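Local coordinates for putative oxygenase (PDB 2OG5), which catalyses the iron(II)- and 2-oxoglutarate-dependent 3-hydroxylation of L-asparagine, supplying a building block for the calcium-dependent lipopeptide antibiotic of Streptomyces coelicolor, at residues Asp44-Leu55 and Ala72-Leu83. Residues are numbered along the deposited sequence; the frame is centred on the assembly and turned at random.
Sequences DAELVEEIAWKL and ARNAWHAWPATL
V48 and W79 meet with the valine lying across one face of the indole, a clear case of a branched aliphatic residue setting both methyls over an aromatic ring. CG1, anti to the backbone N, sits 4.0 Å from the centroid of the six-membered ring of W79 and 20° off its normal, a CH-pi contact. CG2 also lies above this face, nearer the rim, and in addition touches CD of P80 and CD1 of L83. W76 lies against the opposite face of the indole through its CZ3, and the W79 ring is thus held between an aliphatic and an aromatic neighbour. One turn further on, I51 divides its branches between two alanines: CG2 packs on CB of A75 at 3.8 Å, whereas CD1 packs against the type I turn W76-W79 at CB of A78 and comes within 3.4 Å of the A78 carbonyl O. Here helix 44-55 runs nearly antiparallel to 72-76 (161°, axes 10.4 Å apart at closest approach), and its N-terminal part lies against P80 and the start of helix 81-92; these helices flank the jelly-roll sheets, away from the metal site. M135 of helix 128-140 touches L55, A75 and W79. L47 CD2 meets P80 CD tip to tip at 3.7 Å, and L55 lays both methyls against A72. At the far end D44 passes alongside the P80 ring, with D44 OD1 3.4 Å from P80 CB. D44 OD2 accepts a 2.8 Å hydrogen bond from OG1 of T82, which arrives from above the carboxylate, 43° out of its plane.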
loop_
_atom_site.group_PDB
_atom_site.type_symbol
_atom_site.label_atom_id
_atom_site.label_comp_id
_atom_site.label_asym_id
_atom_site.label_seq_id
_atom_site.Cartn_x
_atom_site.Cartn_y
_atom_site.Cartn_z
ATOM N N ASP A 44 -19.179 -16.275 -1.574
ATOM C CA ASP A 44 -18.235 -15.394 -2.260
ATOM C C ASP A 44 -16.777 -15.790 -2.012
ATOM O O ASP A 44 -15.958 -15.736 -2.930
ATOM C CB ASP A 44 -18.458 -13.940 -1.842
ATOM C CG ASP A 44 -19.737 -13.345 -2.426
ATOM O OD1 ASP A 44 -20.356 -13.965 -3.316
ATOM O OD2 ASP A 44 -20.118 -12.238 -1.997
ATOM N N ALA A 45 -16.459 -16.191 -0.780
ATOM C CA ALA A 45 -15.102 -16.630 -0.434
ATOM C C ALA A 45 -14.702 -17.869 -1.237
ATOM O O ALA A 45 -13.564 -17.980 -1.704
ATOM C CB ALA A 45 -15.000 -16.907 1.061
ATOM N N GLU A 46 -15.640 -18.801 -1.392
ATOM C CA GLU A 46 -15.391 -20.006 -2.183
ATOM C C GLU A 46 -15.182 -19.710 -3.672
ATOM O O GLU A 46 -14.324 -20.318 -4.323
ATOM C CB GLU A 46 -16.538 -21.001 -1.996
ATOM C CG GLU A 46 -16.551 -21.621 -0.613
ATOM C CD GLU A 46 -17.758 -22.518 -0.364
ATOM O OE1 GLU A 46 -18.700 -22.533 -1.191
ATOM O OE2 GLU A 46 -17.763 -23.214 0.672
ATOM N N LEU A 47 -15.956 -18.774 -4.207
ATOM C CA LEU A 47 -15.842 -18.406 -5.617
ATOM C C LEU A 47 -14.496 -17.735 -5.899
ATOM O O LEU A 47 -13.808 -18.094 -6.857
ATOM C CB LEU A 47 -16.994 -17.489 -6.030
ATOM C CG LEU A 47 -16.953 -16.934 -7.459
ATOM C CD1 LEU A 47 -16.731 -18.038 -8.494
ATOM C CD2 LEU A 47 -18.231 -16.150 -7.771
ATOM N N VAL A 48 -14.113 -16.779 -5.054
ATOM C CA VAL A 48 -12.827 -16.097 -5.226
ATOM C C VAL A 48 -11.673 -17.096 -5.085
ATOM O O VAL A 48 -10.702 -17.036 -5.840
ATOM C CB VAL A 48 -12.668 -14.910 -4.244
ATOM C CG1 VAL A 48 -11.264 -14.302 -4.343
ATOM C CG2 VAL A 48 -13.724 -13.841 -4.521
ATOM N N GLU A 49 -11.796 -18.042 -4.152
ATOM C CA GLU A 49 -10.794 -19.099 -3.991
ATOM C C GLU A 49 -10.648 -19.917 -5.278
ATOM O O GLU A 49 -9.537 -20.179 -5.724
ATOM C CB GLU A 49 -11.162 -20.004 -2.810
ATOM C CG GLU A 49 -10.159 -21.121 -2.544
ATOM C CD GLU A 49 -10.586 -22.036 -1.421
ATOM O OE1 GLU A 49 -11.778 -22.424 -1.381
ATOM O OE2 GLU A 49 -9.724 -22.388 -0.588
ATOM N N GLU A 50 -11.774 -20.308 -5.868
ATOM C CA GLU A 50 -11.763 -21.057 -7.127
ATOM C C GLU A 50 -11.086 -20.260 -8.236
ATOM O O GLU A 50 -10.261 -20.782 -8.974
ATOM C CB GLU A 50 -13.194 -21.411 -7.556
ATOM C CG GLU A 50 -13.297 -22.251 -8.834
ATOM C CD GLU A 50 -14.743 -22.534 -9.265
ATOM O OE1 GLU A 50 -15.679 -21.871 -8.758
ATOM O OE2 GLU A 50 -14.942 -23.423 -10.130
ATOM N N ILE A 51 -11.456 -18.990 -8.344
ATOM C CA ILE A 51 -10.909 -18.114 -9.371
ATOM C C ILE A 51 -9.396 -17.912 -9.175
ATOM O O ILE A 51 -8.629 -17.984 -10.132
ATOM C CB ILE A 51 -11.620 -16.736 -9.363
ATOM C CG1 ILE A 51 -13.092 -16.875 -9.772
ATOM C CG2 ILE A 51 -10.935 -15.775 -10.325
ATOM C CD1 ILE A 51 -13.956 -15.685 -9.353
ATOM N N ALA A 52 -8.983 -17.664 -7.933
ATOM C CA ALA A 52 -7.576 -17.441 -7.617
ATOM C C ALA A 52 -6.731 -18.680 -7.894
ATOM O O ALA A 52 -5.644 -18.575 -8.462
ATOM C CB ALA A 52 -7.423 -17.004 -6.170
ATOM N N TRP A 53 -7.230 -19.854 -7.513
ATOM C CA TRP A 53 -6.491 -21.094 -7.768
ATOM C C TRP A 53 -6.354 -21.382 -9.259
ATOM O O TRP A 53 -5.297 -21.817 -9.711
ATOM C CB TRP A 53 -7.133 -22.287 -7.049
ATOM C CG TRP A 53 -6.644 -22.441 -5.653
ATOM C CD1 TRP A 53 -7.361 -22.263 -4.505
ATOM C CD2 TRP A 53 -5.315 -22.796 -5.245
ATOM N NE1 TRP A 53 -6.563 -22.492 -3.407
ATOM C CE2 TRP A 53 -5.301 -22.813 -3.833
ATOM C CE3 TRP A 53 -4.133 -23.092 -5.936
ATOM C CZ2 TRP A 53 -4.151 -23.122 -3.096
ATOM C CZ3 TRP A 53 -2.988 -23.395 -5.204
ATOM C CH2 TRP A 53 -3.007 -23.410 -3.797
ATOM N N LYS A 54 -7.423 -21.150 -10.017
ATOM C CA LYS A 54 -7.389 -21.340 -11.465
ATOM C C LYS A 54 -6.351 -20.421 -12.114
ATOM O O LYS A 54 -5.576 -20.847 -12.966
ATOM C CB LYS A 54 -8.774 -21.102 -12.066
ATOM C CG LYS A 54 -8.883 -21.382 -13.561
ATOM C CD LYS A 54 -10.323 -21.236 -14.030
ATOM C CE LYS A 54 -10.437 -21.198 -15.557
ATOM N NZ LYS A 54 -11.580 -20.334 -16.017
ATOM N N LEU A 55 -6.340 -19.154 -11.712
ATOM C CA LEU A 55 -5.340 -18.215 -12.216
ATOM C C LEU A 55 -3.925 -18.653 -11.841
ATOM O O LEU A 55 -3.040 -18.721 -12.695
ATOM C CB LEU A 55 -5.610 -16.815 -11.663
ATOM C CG LEU A 55 -4.647 -15.696 -12.059
ATOM C CD1 LEU A 55 -4.597 -15.476 -13.558
ATOM C CD2 LEU A 55 -5.081 -14.434 -11.341
ATOM N N ALA A 72 -5.028 -12.004 -15.016
ATOM C CA ALA A 72 -5.543 -11.488 -13.747
ATOM C C ALA A 72 -6.679 -10.495 -13.992
ATOM O O ALA A 72 -7.691 -10.504 -13.292
ATOM C CB ALA A 72 -4.410 -10.844 -12.937
ATOM N N ARG A 73 -6.509 -9.622 -14.979
ATOM C CA ARG A 73 -7.560 -8.662 -15.341
ATOM C C ARG A 73 -8.844 -9.383 -15.741
ATOM O O ARG A 73 -9.928 -9.048 -15.276
ATOM C CB ARG A 73 -7.075 -7.774 -16.487
ATOM C CG ARG A 73 -8.014 -6.641 -16.865
ATOM C CD ARG A 73 -7.412 -5.756 -17.951
ATOM N NE ARG A 73 -6.227 -5.104 -17.402
ATOM C CZ ARG A 73 -4.968 -5.343 -17.738
ATOM N NH1 ARG A 73 -4.638 -6.214 -18.698
ATOM N NH2 ARG A 73 -4.021 -4.675 -17.089
ATOM N N ASN A 74 -8.711 -10.381 -16.603
ATOM C CA ASN A 74 -9.867 -11.165 -17.022
ATOM C C ASN A 74 -10.505 -11.920 -15.859
ATOM O O ASN A 74 -11.731 -11.986 -15.749
ATOM C CB ASN A 74 -9.467 -12.122 -18.146
ATOM C CG ASN A 74 -9.201 -11.391 -19.463
ATOM O OD1 ASN A 74 -8.274 -11.744 -20.205
ATOM N ND2 ASN A 74 -10.011 -10.380 -19.758
ATOM N N ALA A 75 -9.681 -12.476 -14.979
ATOM C CA ALA A 75 -10.185 -13.237 -13.831
ATOM C C ALA A 75 -10.890 -12.329 -12.822
ATOM O O ALA A 75 -11.858 -12.739 -12.188
ATOM C CB ALA A 75 -9.051 -14.019 -13.164
ATOM N N TRP A 76 -10.421 -11.091 -12.676
ATOM C CA TRP A 76 -11.105 -10.142 -11.801
ATOM C C TRP A 76 -12.596 -10.050 -12.153
ATOM O O TRP A 76 -13.458 -9.989 -11.286
ATOM C CB TRP A 76 -10.465 -8.754 -11.896
ATOM C CG TRP A 76 -11.308 -7.716 -11.261
ATOM C CD1 TRP A 76 -12.102 -6.809 -11.893
ATOM C CD2 TRP A 76 -11.498 -7.513 -9.858
ATOM N NE1 TRP A 76 -12.759 -6.039 -10.973
ATOM C CE2 TRP A 76 -12.408 -6.448 -9.713
ATOM C CE3 TRP A 76 -10.987 -8.123 -8.709
ATOM C CZ2 TRP A 76 -12.807 -5.973 -8.455
ATOM C CZ3 TRP A 76 -11.379 -7.649 -7.471
ATOM C CH2 TRP A 76 -12.281 -6.591 -7.355
ATOM N N HIS A 77 -12.900 -10.043 -13.442
ATOM C CA HIS A 77 -14.279 -9.866 -13.870
ATOM C C HIS A 77 -15.172 -11.075 -13.632
ATOM O O HIS A 77 -16.389 -10.968 -13.790
ATOM C CB HIS A 77 -14.305 -9.369 -15.312
ATOM C CG HIS A 77 -13.857 -7.951 -15.414
ATOM N ND1 HIS A 77 -14.632 -6.914 -14.947
ATOM C CD2 HIS A 77 -12.691 -7.399 -15.822
ATOM C CE1 HIS A 77 -13.974 -5.778 -15.097
ATOM N NE2 HIS A 77 -12.793 -6.043 -15.619
ATOM N N ALA A 78 -14.577 -12.198 -13.221
ATOM C CA ALA A 78 -15.339 -13.356 -12.730
ATOM C C ALA A 78 -15.726 -13.252 -11.244
ATOM O O ALA A 78 -16.532 -14.053 -10.765
ATOM C CB ALA A 78 -14.552 -14.651 -12.964
ATOM N N TRP A 79 -15.150 -12.301 -10.502
ATOM C CA TRP A 79 -15.484 -12.143 -9.078
ATOM C C TRP A 79 -16.973 -11.855 -8.886
ATOM O O TRP A 79 -17.624 -11.309 -9.778
ATOM C CB TRP A 79 -14.703 -11.001 -8.420
ATOM C CG TRP A 79 -13.275 -11.275 -8.080
ATOM C CD1 TRP A 79 -12.356 -11.911 -8.853
ATOM C CD2 TRP A 79 -12.586 -10.862 -6.888
ATOM N NE1 TRP A 79 -11.129 -11.926 -8.212
ATOM C CE2 TRP A 79 -11.249 -11.294 -7.005
ATOM C CE3 TRP A 79 -12.972 -10.168 -5.737
ATOM C CZ2 TRP A 79 -10.289 -11.054 -6.011
ATOM C CZ3 TRP A 79 -12.020 -9.931 -4.746
ATOM C CH2 TRP A 79 -10.696 -10.373 -4.890
ATOM N N PRO A 80 -17.517 -12.203 -7.709
ATOM C CA PRO A 80 -18.905 -11.843 -7.433
ATOM C C PRO A 80 -19.175 -10.349 -7.556
ATOM O O PRO A 80 -18.348 -9.528 -7.152
ATOM C CB PRO A 80 -19.125 -12.283 -5.981
ATOM C CG PRO A 80 -17.845 -12.757 -5.471
ATOM C CD PRO A 80 -16.892 -12.950 -6.604
ATOM N N ALA A 81 -20.339 -10.013 -8.097
ATOM C CA ALA A 81 -20.722 -8.619 -8.290
ATOM C C ALA A 81 -20.716 -7.825 -6.994
ATOM O O ALA A 81 -20.418 -6.635 -7.000
ATOM C CB ALA A 81 -22.101 -8.529 -8.952
ATOM N N THR A 82 -21.070 -8.473 -5.883
ATOM C CA THR A 82 -21.073 -7.811 -4.577
ATOM C C THR A 82 -19.722 -7.165 -4.273
ATOM O O THR A 82 -19.652 -5.999 -3.885
ATOM C CB THR A 82 -21.391 -8.817 -3.451
ATOM O OG1 THR A 82 -20.597 -9.992 -3.637
ATOM C CG2 THR A 82 -22.849 -9.200 -3.484
ATOM N N LEU A 83 -18.650 -7.925 -4.464
ATOM C CA LEU A 83 -17.298 -7.454 -4.152
ATOM C C LEU A 83 -16.822 -6.430 -5.178
ATOM O O LEU A 83 -16.144 -5.471 -4.828
ATOM C CB LEU A 83 -16.321 -8.632 -4.090
ATOM C CG LEU A 83 -16.595 -9.649 -2.970
ATOM C CD1 LEU A 83 -15.664 -10.855 -3.079
ATOM C CD2 LEU A 83 -16.451 -8.983 -1.606
#